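Long-range contacts in toll-like receptor 6, Variable lymphocyte receptor B (Mus musculus, PDB 3A79), which probably senses bacterial diacylated lipopeptides together with TLR2, here as an engineered fusion of the mouse TLR6 ectodomain with part of a hagfish variable lymphocyte receptor: residues B[306-311]-B[335-340]; B[355-360]-B[381-386]; B[361-366]-B[385-390]. All coordinates share one frame; numbering follows the deposited sequence.

Contact 1 (B[306-311]-B[335-340]); sequences SLMIEH and MLSISD. With NAG (2-acetamido-2-deoxy-beta-D-glucopyranose), chain G; NAG (2-acetamido-2-deoxy-beta-D-glucopyranose), chain C.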
loop_
_atom_site.group_PDB
_atom_site.type_symbol
_atom_site.label_atom_id
_atom_site.label_comp_id
_atom_site.label_asym_id
_atom_site.label_seq_id
_atom_site.Cartn_x
_atom_site.Cartn_y
_atom_site.Cartn_z
ATOM N N SER B 306 10.800 -27.766 -4.150
ATOM C CA SER B 306 9.935 -26.675 -3.691
ATOM C C SER B 306 9.958 -26.347 -2.209
ATOM O O SER B 306 9.563 -27.163 -1.387
ATOM C CB SER B 306 8.474 -26.958 -4.069
ATOM O OG SER B 306 7.596 -26.450 -3.070
ATOM N N LEU B 307 10.366 -25.126 -1.878
ATOM C CA LEU B 307 10.101 -24.563 -0.557
ATOM C C LEU B 307 8.835 -23.712 -0.606
ATOM O O LEU B 307 8.604 -22.959 -1.555
ATOM C CB LEU B 307 11.272 -23.719 -0.070
ATOM C CG LEU B 307 11.145 -23.276 1.385
ATOM C CD1 LEU B 307 10.901 -24.484 2.263
ATOM C CD2 LEU B 307 12.401 -22.541 1.814
ATOM N N MET B 308 8.001 -23.844 0.412
ATOM C CA MET B 308 6.763 -23.089 0.463
ATOM C C MET B 308 6.490 -22.644 1.895
ATOM O O MET B 308 6.206 -23.468 2.764
ATOM C CB MET B 308 5.606 -23.941 -0.034
ATOM C CG MET B 308 4.396 -23.132 -0.448
ATOM S SD MET B 308 2.879 -23.580 0.406
ATOM C CE MET B 308 3.206 -22.831 1.985
ATOM N N ILE B 309 6.585 -21.340 2.136
ATOM C CA ILE B 309 6.350 -20.782 3.461
ATOM C C ILE B 309 5.116 -19.883 3.436
ATOM O O ILE B 309 4.964 -19.054 2.538
ATOM C CB ILE B 309 7.569 -19.988 3.950
ATOM C CG1 ILE B 309 8.842 -20.805 3.741
ATOM C CG2 ILE B 309 7.429 -19.653 5.410
ATOM C CD1 ILE B 309 10.024 -20.303 4.533
ATOM N N GLU B 310 4.231 -20.057 4.415
ATOM C CA GLU B 310 2.993 -19.287 4.469
ATOM C C GLU B 310 2.625 -18.893 5.881
ATOM O O GLU B 310 2.517 -19.737 6.762
ATOM C CB GLU B 310 1.821 -20.048 3.837
ATOM C CG GLU B 310 0.658 -19.135 3.445
ATOM C CD GLU B 310 -0.575 -19.879 2.934
ATOM O OE1 GLU B 310 -0.428 -20.875 2.180
ATOM O OE2 GLU B 310 -1.697 -19.447 3.283
ATOM N N HIS B 311 2.403 -17.601 6.075
ATOM C CA HIS B 311 2.030 -17.056 7.376
ATOM C C HIS B 311 3.228 -16.995 8.294
ATOM O O HIS B 311 3.521 -17.948 9.005
ATOM C CB HIS B 311 0.918 -17.869 8.038
ATOM C CG HIS B 311 0.317 -17.189 9.226
ATOM N ND1 HIS B 311 -0.095 -15.874 9.197
ATOM C CD2 HIS B 311 0.071 -17.631 10.480
ATOM C CE1 HIS B 311 -0.569 -15.537 10.380
ATOM N NE2 HIS B 311 -0.484 -16.587 11.178
ATOM N N MET B 335 11.285 -24.014 -7.250
ATOM C CA MET B 335 10.145 -23.233 -6.786
ATOM C C MET B 335 10.271 -22.730 -5.356
ATOM O O MET B 335 10.488 -23.512 -4.434
ATOM C CB MET B 335 8.866 -24.043 -6.923
ATOM C CG MET B 335 8.707 -24.704 -8.262
ATOM S SD MET B 335 7.429 -25.950 -8.145
ATOM C CE MET B 335 6.032 -24.905 -7.705
ATOM N N LEU B 336 10.124 -21.416 -5.190
ATOM C CA LEU B 336 10.083 -20.782 -3.878
ATOM C C LEU B 336 8.819 -19.955 -3.745
ATOM O O LEU B 336 8.598 -19.044 -4.536
ATOM C CB LEU B 336 11.286 -19.869 -3.675
ATOM C CG LEU B 336 11.307 -19.165 -2.316
ATOM C CD1 LEU B 336 11.317 -20.181 -1.188
ATOM C CD2 LEU B 336 12.497 -18.233 -2.195
ATOM N N SER B 337 7.992 -20.289 -2.756
ATOM C CA SER B 337 6.868 -19.449 -2.361
ATOM C C SER B 337 7.080 -18.948 -0.930
ATOM O O SER B 337 7.334 -19.736 -0.027
ATOM C CB SER B 337 5.542 -20.220 -2.438
ATOM O OG SER B 337 5.224 -20.663 -3.750
ATOM N N ILE B 338 6.986 -17.638 -0.724
ATOM C CA ILE B 338 6.941 -17.085 0.627
ATOM C C ILE B 338 5.805 -16.087 0.754
ATOM O O ILE B 338 5.900 -14.993 0.217
ATOM C CB ILE B 338 8.208 -16.338 0.986
ATOM C CG1 ILE B 338 9.384 -17.306 1.131
ATOM C CG2 ILE B 338 7.973 -15.540 2.270
ATOM C CD1 ILE B 338 10.715 -16.614 1.352
ATOM N N SER B 339 4.750 -16.452 1.486
ATOM C CA SER B 339 3.499 -15.676 1.500
ATOM C C SER B 339 2.964 -15.313 2.892
ATOM O O SER B 339 3.194 -16.019 3.870
ATOM C CB SER B 339 2.411 -16.437 0.732
ATOM O OG SER B 339 2.818 -16.706 -0.598
ATOM N N ASP B 340 2.226 -14.212 2.969
ATOM C CA ASP B 340 1.614 -13.787 4.229
ATOM C C ASP B 340 2.646 -13.575 5.351
ATOM O O ASP B 340 2.570 -14.188 6.415
ATOM C CB ASP B 340 0.550 -14.796 4.651
ATOM C CG ASP B 340 -0.287 -14.322 5.824
ATOM O OD1 ASP B 340 -0.178 -13.139 6.233
ATOM O OD2 ASP B 340 -1.063 -15.159 6.334
HETATM C C1 NAG G . 0.765 -18.413 -4.183
HETATM C C2 NAG G . -0.209 -19.461 -4.729
HETATM C C3 NAG G . -1.543 -19.530 -3.979
HETATM C C4 NAG G . -1.405 -19.404 -2.460
HETATM C C5 NAG G . -0.387 -18.325 -2.092
HETATM C C6 NAG G . -0.087 -18.367 -0.605
HETATM C C7 NAG G . -0.114 -20.022 -7.107
HETATM C C8 NAG G . -0.586 -19.664 -8.491
HETATM N N2 NAG G . -0.488 -19.192 -6.128
HETATM O O3 NAG G . -2.224 -20.727 -4.312
HETATM O O4 NAG G . -2.696 -19.133 -1.920
HETATM O O5 NAG G . 0.832 -18.508 -2.779
HETATM O O6 NAG G . 0.176 -19.704 -0.244
HETATM O O7 NAG G . 0.580 -21.028 -6.922
HETATM C C1 NAG C . -3.028 -19.983 -0.797
HETATM C C2 NAG C . -3.844 -19.191 0.238
HETATM C C3 NAG C . -4.500 -20.099 1.266
HETATM C C4 NAG C . -5.321 -21.164 0.549
HETATM C C5 NAG C . -4.382 -21.963 -0.351
HETATM C C6 NAG C . -5.130 -23.001 -1.175
HETATM C C7 NAG C . -3.274 -16.876 0.678
HETATM C C8 NAG C . -2.549 -15.909 1.583
HETATM N N2 NAG C . -3.077 -18.170 0.926
HETATM O O3 NAG C . -5.247 -19.339 2.198
HETATM O O4 NAG C . -5.969 -21.993 1.497
HETATM O O5 NAG C . -3.702 -21.133 -1.269
HETATM O O6 NAG C . -5.916 -22.345 -2.147
HETATM O O7 NAG C . -3.996 -16.479 -0.251
#
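Segments 306-311 and 335-340, on the successive strands 306-314 and 335-339 of the leucine-rich-repeat solenoid, run parallel here in the TLR6 part of the fusion, with S306 beside M335 at one end and H311 beside D340 at the other. Their segment axes come within 4.6 Å and diverge by 5°. The strands trade bonds in the regular parallel pattern: L307 and I309 each give their N-H to one carbonyl and accept through their own, as in S337 N to L307 O (3.0 Å) and I309 N to S337 O (2.8 Å). H311 N to S339 O closes the ladder.

The two faces differ sharply. L307, I309, L336 and I338 turn into the solenoid, where F328 of helix 321-329 packs against all four. L307 and L336 lie side by side pointing the same way, and L336 CD1 touches L307 CB at 3.7 Å. On the other face, which in this family lines the concave surface, S306 stands beside M335, M308 beside S337 and E310 beside S339. M308 lays its CG over S337 CB.

E310 reaches out from this face to the glycan carried by N359. The chain, extended beyond CG (chi2 -175°), carries the carboxylate out to the sugars, where each oxygen takes a different one: OE1 takes O6 of the chain G sugar (2.8 Å), and OE2 takes N2 of the chain C sugar (3.0 Å). S339 OG adds a weak bond to O5 of the chain G sugar and also serves T361 N.

Where strand 335-339 ends, the D340 carboxylate lies alongside the ring of H311, whose own strand runs on; the two planes are 41° apart. H311 ND1 meets D340 OD2 at 3.1 Å, coming from above the carboxylate plane.

Contact 2 (B[355-360]-B[381-386]); sequences FTFLNF and TLILQR. With NAG (2-acetamido-2-deoxy-beta-D-glucopyranose), chain G; NAG (2-acetamido-2-deoxy-beta-D-glucopyranose), chain C.
Strands 357-359 and 381-383, the next parallel pair along the TLR6 solenoid, are joined first by backbone bonds. T381 N reaches T356 O, L358 N meets T381 O (2.9 Å), I383 N returns to L358 O, and F360 N takes I383 O at 2.8 Å, carrying the pairing just past the strands.

Apolar contacts fill the inward side. L382 lays CD1 against L358 CB at 3.6 Å, with F360 coming in so that this same methyl stands near the plane of its ring, at the edge. F360 CB also touches L384 CD2, and the F360 ring meets that of F365.

The outward side holds the sugars. N359 has CG anti to its backbone nitrogen (chi1 176°), sending the amide off the strand to its covalent bond from ND2 to C1 of the chain G sugar; OD1 pairs with the hydroxyl of T361. I383 CD1 lies against C8 of that sugar's acetamide, and F357 presents its ring edge to O7. Farther on, R386 NH1 donates to O7 of the chain C sugar (3.1 Å), nearly straight at 170°, while its NH2 grips Q385 OE1 at 2.7 Å from above the amide plane.

N359 thus carries an N-linked glycan on an N-F-T sequon. Its first two sugars lie along the protein, the first against I383, the second held by R386, and both bonded to the E310 carboxylate.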
loop_
_atom_site.group_PDB
_atom_site.type_symbol
_atom_site.label_atom_id
_atom_site.label_comp_id
_atom_site.label_asym_id
_atom_site.label_seq_id
_atom_site.Cartn_x
_atom_site.Cartn_y
_atom_site.Cartn_z
ATOM N N PHE B 355 15.586 -20.863 -9.956
ATOM C CA PHE B 355 14.194 -20.531 -9.712
ATOM C C PHE B 355 13.499 -20.434 -11.049
ATOM O O PHE B 355 13.942 -19.705 -11.933
ATOM C CB PHE B 355 14.070 -19.183 -9.008
ATOM C CG PHE B 355 14.516 -19.197 -7.579
ATOM C CD1 PHE B 355 15.284 -18.161 -7.075
ATOM C CD2 PHE B 355 14.160 -20.237 -6.740
ATOM C CE1 PHE B 355 15.696 -18.163 -5.766
ATOM C CE2 PHE B 355 14.565 -20.247 -5.422
ATOM C CZ PHE B 355 15.334 -19.206 -4.934
ATOM N N THR B 356 12.418 -21.179 -11.204
ATOM C CA THR B 356 11.572 -21.028 -12.373
ATOM C C THR B 356 10.163 -20.668 -11.930
ATOM O O THR B 356 9.291 -20.402 -12.757
ATOM C CB THR B 356 11.564 -22.292 -13.249
ATOM O OG1 THR B 356 10.929 -23.369 -12.548
ATOM C CG2 THR B 356 12.988 -22.682 -13.599
ATOM N N PHE B 357 9.964 -20.650 -10.614
ATOM C CA PHE B 357 8.682 -20.308 -10.024
ATOM C C PHE B 357 8.852 -19.507 -8.743
ATOM O O PHE B 357 9.535 -19.927 -7.817
ATOM C CB PHE B 357 7.886 -21.568 -9.746
ATOM C CG PHE B 357 6.572 -21.313 -9.083
ATOM C CD1 PHE B 357 5.438 -21.075 -9.840
ATOM C CD2 PHE B 357 6.467 -21.323 -7.697
ATOM C CE1 PHE B 357 4.223 -20.844 -9.225
ATOM C CE2 PHE B 357 5.253 -21.093 -7.077
ATOM C CZ PHE B 357 4.129 -20.849 -7.840
ATOM N N LEU B 358 8.227 -18.338 -8.703
ATOM C CA LEU B 358 8.300 -17.463 -7.543
ATOM C C LEU B 358 6.912 -16.936 -7.199
ATOM O O LEU B 358 6.202 -16.434 -8.065
ATOM C CB LEU B 358 9.284 -16.323 -7.804
ATOM C CG LEU B 358 10.747 -16.772 -7.790
ATOM C CD1 LEU B 358 11.653 -15.611 -8.104
ATOM C CD2 LEU B 358 11.122 -17.399 -6.449
ATOM N N ASN B 359 6.524 -17.086 -5.936
ATOM C CA ASN B 359 5.199 -16.710 -5.461
ATOM C C ASN B 359 5.343 -16.035 -4.110
ATOM O O ASN B 359 5.444 -16.700 -3.088
ATOM C CB ASN B 359 4.301 -17.954 -5.366
ATOM C CG ASN B 359 2.908 -17.665 -4.787
ATOM O OD1 ASN B 359 2.622 -16.564 -4.325
ATOM N ND2 ASN B 359 2.040 -18.690 -4.809
ATOM N N PHE B 360 5.384 -14.707 -4.122
ATOM C CA PHE B 360 5.472 -13.925 -2.895
ATOM C C PHE B 360 4.169 -13.192 -2.636
ATOM O O PHE B 360 4.120 -11.964 -2.685
ATOM C CB PHE B 360 6.628 -12.932 -2.974
ATOM C CG PHE B 360 7.960 -13.582 -3.220
ATOM C CD1 PHE B 360 8.555 -13.530 -4.471
ATOM C CD2 PHE B 360 8.611 -14.264 -2.203
ATOM C CE1 PHE B 360 9.781 -14.128 -4.695
ATOM C CE2 PHE B 360 9.837 -14.865 -2.421
ATOM C CZ PHE B 360 10.424 -14.798 -3.669
ATOM N N THR B 381 7.427 -18.027 -14.004
ATOM C CA THR B 381 6.224 -17.495 -13.403
ATOM C C THR B 381 6.584 -16.781 -12.118
ATOM O O THR B 381 7.152 -17.367 -11.208
ATOM C CB THR B 381 5.218 -18.613 -13.113
ATOM O OG1 THR B 381 4.946 -19.337 -14.321
ATOM C CG2 THR B 381 3.924 -18.028 -12.552
ATOM N N LEU B 382 6.267 -15.501 -12.054
ATOM C CA LEU B 382 6.509 -14.723 -10.855
ATOM C C LEU B 382 5.181 -14.160 -10.357
ATOM O O LEU B 382 4.377 -13.669 -11.142
ATOM C CB LEU B 382 7.514 -13.605 -11.141
ATOM C CG LEU B 382 7.640 -12.508 -10.084
ATOM C CD1 LEU B 382 8.500 -12.971 -8.926
ATOM C CD2 LEU B 382 8.222 -11.270 -10.726
ATOM N N ILE B 383 4.951 -14.248 -9.052
ATOM C CA ILE B 383 3.687 -13.828 -8.460
ATOM C C ILE B 383 3.920 -12.859 -7.307
ATOM O O ILE B 383 4.529 -13.209 -6.298
ATOM C CB ILE B 383 2.875 -15.043 -7.964
ATOM C CG1 ILE B 383 2.718 -16.064 -9.091
ATOM C CG2 ILE B 383 1.519 -14.607 -7.457
ATOM C CD1 ILE B 383 1.786 -17.179 -8.759
ATOM N N LEU B 384 3.426 -11.640 -7.468
ATOM C CA LEU B 384 3.607 -10.589 -6.478
ATOM C C LEU B 384 2.257 -10.041 -5.971
ATOM O O LEU B 384 2.171 -8.941 -5.420
ATOM C CB LEU B 384 4.501 -9.494 -7.070
ATOM C CG LEU B 384 5.934 -10.015 -7.274
ATOM C CD1 LEU B 384 6.681 -9.252 -8.336
ATOM C CD2 LEU B 384 6.726 -9.987 -5.965
ATOM N N GLN B 385 1.208 -10.837 -6.149
ATOM C CA GLN B 385 -0.136 -10.463 -5.728
ATOM C C GLN B 385 -0.266 -10.097 -4.249
ATOM O O GLN B 385 0.200 -10.811 -3.372
ATOM C CB GLN B 385 -1.112 -11.585 -6.061
ATOM C CG GLN B 385 -2.322 -11.621 -5.165
ATOM C CD GLN B 385 -3.419 -12.495 -5.731
ATOM O OE1 GLN B 385 -4.501 -12.622 -5.145
ATOM N NE2 GLN B 385 -3.150 -13.101 -6.890
ATOM N N ARG B 386 -0.924 -8.981 -3.987
ATOM C CA ARG B 386 -1.203 -8.521 -2.625
ATOM C C ARG B 386 0.014 -7.928 -1.921
ATOM O O ARG B 386 0.312 -8.269 -0.779
ATOM C CB ARG B 386 -1.866 -9.615 -1.779
ATOM C CG ARG B 386 -3.352 -9.387 -1.506
ATOM C CD ARG B 386 -4.031 -10.646 -1.015
ATOM N NE ARG B 386 -3.999 -11.683 -2.043
ATOM C CZ ARG B 386 -3.953 -12.990 -1.791
ATOM N NH1 ARG B 386 -3.927 -13.422 -0.535
ATOM N NH2 ARG B 386 -3.921 -13.867 -2.790
HETATM C C1 NAG G . 0.765 -18.413 -4.183
HETATM C C2 NAG G . -0.209 -19.461 -4.729
HETATM C C3 NAG G . -1.543 -19.530 -3.979
HETATM C C4 NAG G . -1.405 -19.404 -2.460
HETATM C C5 NAG G . -0.387 -18.325 -2.092
HETATM C C6 NAG G . -0.087 -18.367 -0.605
HETATM C C7 NAG G . -0.114 -20.022 -7.107
HETATM C C8 NAG G . -0.586 -19.664 -8.491
HETATM N N2 NAG G . -0.488 -19.192 -6.128
HETATM O O3 NAG G . -2.224 -20.727 -4.312
HETATM O O4 NAG G . -2.696 -19.133 -1.920
HETATM O O5 NAG G . 0.832 -18.508 -2.779
HETATM O O6 NAG G . 0.176 -19.704 -0.244
HETATM O O7 NAG G . 0.580 -21.028 -6.922
HETATM C C1 NAG C . -3.028 -19.983 -0.797
HETATM C C2 NAG C . -3.844 -19.191 0.238
HETATM C C3 NAG C . -4.500 -20.099 1.266
HETATM C C4 NAG C . -5.321 -21.164 0.549
HETATM C C5 NAG C . -4.382 -21.963 -0.351
HETATM C C6 NAG C . -5.130 -23.001 -1.175
HETATM C C7 NAG C . -3.274 -16.876 0.678
HETATM C C8 NAG C . -2.549 -15.909 1.583
HETATM N N2 NAG C . -3.077 -18.170 0.926
HETATM O O3 NAG C . -5.247 -19.339 2.198
HETATM O O4 NAG C . -5.969 -21.993 1.497
HETATM O O5 NAG C . -3.702 -21.133 -1.269
HETATM O O6 NAG C . -5.916 -22.345 -2.147
HETATM O O7 NAG C . -3.996 -16.479 -0.251
#

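Contact 3 (B[361-366]-B[385-390]); sequences TQNVFT and QRNGLK. With NAG (2-acetamido-2-deoxy-beta-D-glucopyranose), chain C.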
loop_
_atom_site.group_PDB
_atom_site.type_symbol
_atom_site.label_atom_id
_atom_site.label_comp_id
_atom_site.label_asym_id
_atom_site.label_seq_id
_atom_site.Cartn_x
_atom_site.Cartn_y
_atom_site.Cartn_z
ATOM N N THR B 361 3.117 -13.958 -2.358
ATOM C CA THR B 361 1.783 -13.400 -2.145
ATOM C C THR B 361 1.629 -12.759 -0.770
ATOM O O THR B 361 2.126 -13.273 0.234
ATOM C CB THR B 361 0.673 -14.470 -2.306
ATOM O OG1 THR B 361 0.299 -14.587 -3.681
ATOM C CG2 THR B 361 -0.550 -14.077 -1.512
ATOM N N GLN B 362 0.935 -11.630 -0.739
ATOM C CA GLN B 362 0.535 -11.005 0.511
ATOM C C GLN B 362 1.693 -10.735 1.469
ATOM O O GLN B 362 1.708 -11.204 2.602
ATOM C CB GLN B 362 -0.534 -11.845 1.203
ATOM C CG GLN B 362 -1.216 -11.126 2.358
ATOM C CD GLN B 362 -2.369 -11.922 2.921
ATOM O OE1 GLN B 362 -3.155 -12.500 2.173
ATOM N NE2 GLN B 362 -2.475 -11.963 4.242
ATOM N N ASN B 363 2.664 -9.964 1.010
ATOM C CA ASN B 363 3.695 -9.472 1.897
ATOM C C ASN B 363 3.626 -7.963 1.876
ATOM O O ASN B 363 2.551 -7.393 1.753
ATOM C CB ASN B 363 5.069 -9.950 1.436
ATOM C CG ASN B 363 5.157 -11.449 1.360
ATOM O OD1 ASN B 363 5.507 -12.002 0.320
ATOM N ND2 ASN B 363 4.826 -12.124 2.460
ATOM N N VAL B 364 4.777 -7.318 1.975
ATOM C CA VAL B 364 4.849 -5.875 1.862
ATOM C C VAL B 364 5.984 -5.497 0.902
ATOM O O VAL B 364 6.769 -4.589 1.181
ATOM C CB VAL B 364 5.021 -5.214 3.248
ATOM C CG1 VAL B 364 4.585 -3.741 3.199
ATOM C CG2 VAL B 364 4.207 -5.978 4.307
ATOM N N PHE B 365 6.059 -6.206 -0.229
ATOM C CA PHE B 365 7.067 -5.949 -1.268
ATOM C C PHE B 365 6.860 -4.621 -2.000
ATOM O O PHE B 365 5.759 -4.087 -2.046
ATOM C CB PHE B 365 7.075 -7.073 -2.308
ATOM C CG PHE B 365 7.787 -8.319 -1.862
ATOM C CD1 PHE B 365 8.000 -8.574 -0.511
ATOM C CD2 PHE B 365 8.216 -9.260 -2.802
ATOM C CE1 PHE B 365 8.647 -9.724 -0.112
ATOM C CE2 PHE B 365 8.854 -10.417 -2.407
ATOM C CZ PHE B 365 9.075 -10.648 -1.064
ATOM N N THR B 366 7.921 -4.108 -2.604
ATOM C CA THR B 366 7.819 -2.860 -3.344
ATOM C C THR B 366 8.261 -3.036 -4.789
ATOM O O THR B 366 8.718 -4.108 -5.182
ATOM C CB THR B 366 8.630 -1.738 -2.671
ATOM O OG1 THR B 366 10.034 -2.060 -2.692
ATOM C CG2 THR B 366 8.152 -1.553 -1.237
ATOM N N GLN B 385 1.208 -10.837 -6.149
ATOM C CA GLN B 385 -0.136 -10.463 -5.728
ATOM C C GLN B 385 -0.266 -10.097 -4.249
ATOM O O GLN B 385 0.200 -10.811 -3.372
ATOM C CB GLN B 385 -1.112 -11.585 -6.061
ATOM C CG GLN B 385 -2.322 -11.621 -5.165
ATOM C CD GLN B 385 -3.419 -12.495 -5.731
ATOM O OE1 GLN B 385 -4.501 -12.622 -5.145
ATOM N NE2 GLN B 385 -3.150 -13.101 -6.890
ATOM N N ARG B 386 -0.924 -8.981 -3.987
ATOM C CA ARG B 386 -1.203 -8.521 -2.625
ATOM C C ARG B 386 0.014 -7.928 -1.921
ATOM O O ARG B 386 0.312 -8.269 -0.779
ATOM C CB ARG B 386 -1.866 -9.615 -1.779
ATOM C CG ARG B 386 -3.352 -9.387 -1.506
ATOM C CD ARG B 386 -4.031 -10.646 -1.015
ATOM N NE ARG B 386 -3.999 -11.683 -2.043
ATOM C CZ ARG B 386 -3.953 -12.990 -1.791
ATOM N NH1 ARG B 386 -3.927 -13.422 -0.535
ATOM N NH2 ARG B 386 -3.921 -13.867 -2.790
ATOM N N ASN B 387 0.699 -7.023 -2.614
ATOM C CA ASN B 387 1.824 -6.293 -2.042
ATOM C C ASN B 387 1.690 -4.775 -2.220
ATOM O O ASN B 387 0.586 -4.266 -2.430
ATOM C CB ASN B 387 3.137 -6.816 -2.624
ATOM C CG ASN B 387 3.444 -8.236 -2.175
ATOM O OD1 ASN B 387 3.151 -9.206 -2.882
ATOM N ND2 ASN B 387 4.017 -8.364 -0.987
ATOM N N GLY B 388 2.804 -4.054 -2.137
ATOM C CA GLY B 388 2.771 -2.604 -2.233
ATOM C C GLY B 388 3.427 -2.019 -3.468
ATOM O O GLY B 388 4.005 -0.940 -3.397
ATOM N N LEU B 389 3.351 -2.711 -4.604
ATOM C CA LEU B 389 3.994 -2.218 -5.825
ATOM C C LEU B 389 3.350 -0.930 -6.321
ATOM O O LEU B 389 2.181 -0.929 -6.697
ATOM C CB LEU B 389 3.940 -3.263 -6.941
ATOM C CG LEU B 389 4.598 -4.616 -6.716
ATOM C CD1 LEU B 389 4.888 -5.294 -8.050
ATOM C CD2 LEU B 389 5.859 -4.419 -5.935
ATOM N N LYS B 390 4.111 0.161 -6.351
ATOM C CA LYS B 390 3.540 1.469 -6.699
ATOM C C LYS B 390 3.575 1.767 -8.199
ATOM O O LYS B 390 2.534 1.921 -8.834
ATOM C CB LYS B 390 4.269 2.591 -5.952
ATOM C CG LYS B 390 3.374 3.560 -5.188
ATOM C CD LYS B 390 3.186 3.101 -3.738
ATOM C CE LYS B 390 2.881 4.276 -2.829
ATOM N NZ LYS B 390 1.733 5.114 -3.332
HETATM C C1 NAG C . -3.028 -19.983 -0.797
HETATM C C2 NAG C . -3.844 -19.191 0.238
HETATM C C3 NAG C . -4.500 -20.099 1.266
HETATM C C4 NAG C . -5.321 -21.164 0.549
HETATM C C5 NAG C . -4.382 -21.963 -0.351
HETATM C C6 NAG C . -5.130 -23.001 -1.175
HETATM C C7 NAG C . -3.274 -16.876 0.678
HETATM C C8 NAG C . -2.549 -15.909 1.583
HETATM N N2 NAG C . -3.077 -18.170 0.926
HETATM O O3 NAG C . -5.247 -19.339 2.198
HETATM O O4 NAG C . -5.969 -21.993 1.497
HETATM O O5 NAG C . -3.702 -21.133 -1.269
HETATM O O6 NAG C . -5.916 -22.345 -2.147
HETATM O O7 NAG C . -3.996 -16.479 -0.251
#
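N387 pushes its side chain into the bend formed by N363, V364 and F365, and this is the close-packed part of the contact. It lies alongside the side chains of N363 and F365, pointing the same way as both, its amide plane turned 33° from the F365 ring. One backbone bond follows, G388 N to F365 O at 3.0 Å. On the other side of N387 comes Q362 N to Q385 O at 2.9 Å.

The side toward the glycan is polar and partly exposed. R386 stretches across Q362, and its NH1 donates to Q362 OE1 at 3.0 Å, in the plane of that carbonyl, although the amide and guanidinium planes stand 57° apart. T361 puts its CG2 methyl over one guanidinium face, 3.4 Å above the plane and toward the rim. The loose part is the far end, where K390 leaves the pair and forms a salt bridge with an acidic side chain of the other protein chain.

Both segments are turns leaving repeat strands of the TLR6 part. Asparagines at matching places, N363 and N387, buried where the chain bends away, are consistent with the asparagine ladder of leucine-rich-repeat solenoids.

Contacts 1 and 2 are neighbouring rungs of one solenoid: strand 335-339 ends the first, strand 357-359 begins the second, and L336 N and I338 N probably bond to F357 O and N359 O. All three contacts are largely buried. The first two share a backbone ladder, sugar on the concave face and apolar packing inside, aliphatic across contact 1 and partly aromatic in contact 2. Contact 3 continues contact 2 beyond the strands, sharing Q385 and R386, with two backbone bonds, a buried asparagine, and a partly exposed edge at Q362, R386 and K390; polar and apolar side chains of it meet another protein chain. The second sugar on N359 ties all three, bonded by E310 and R386.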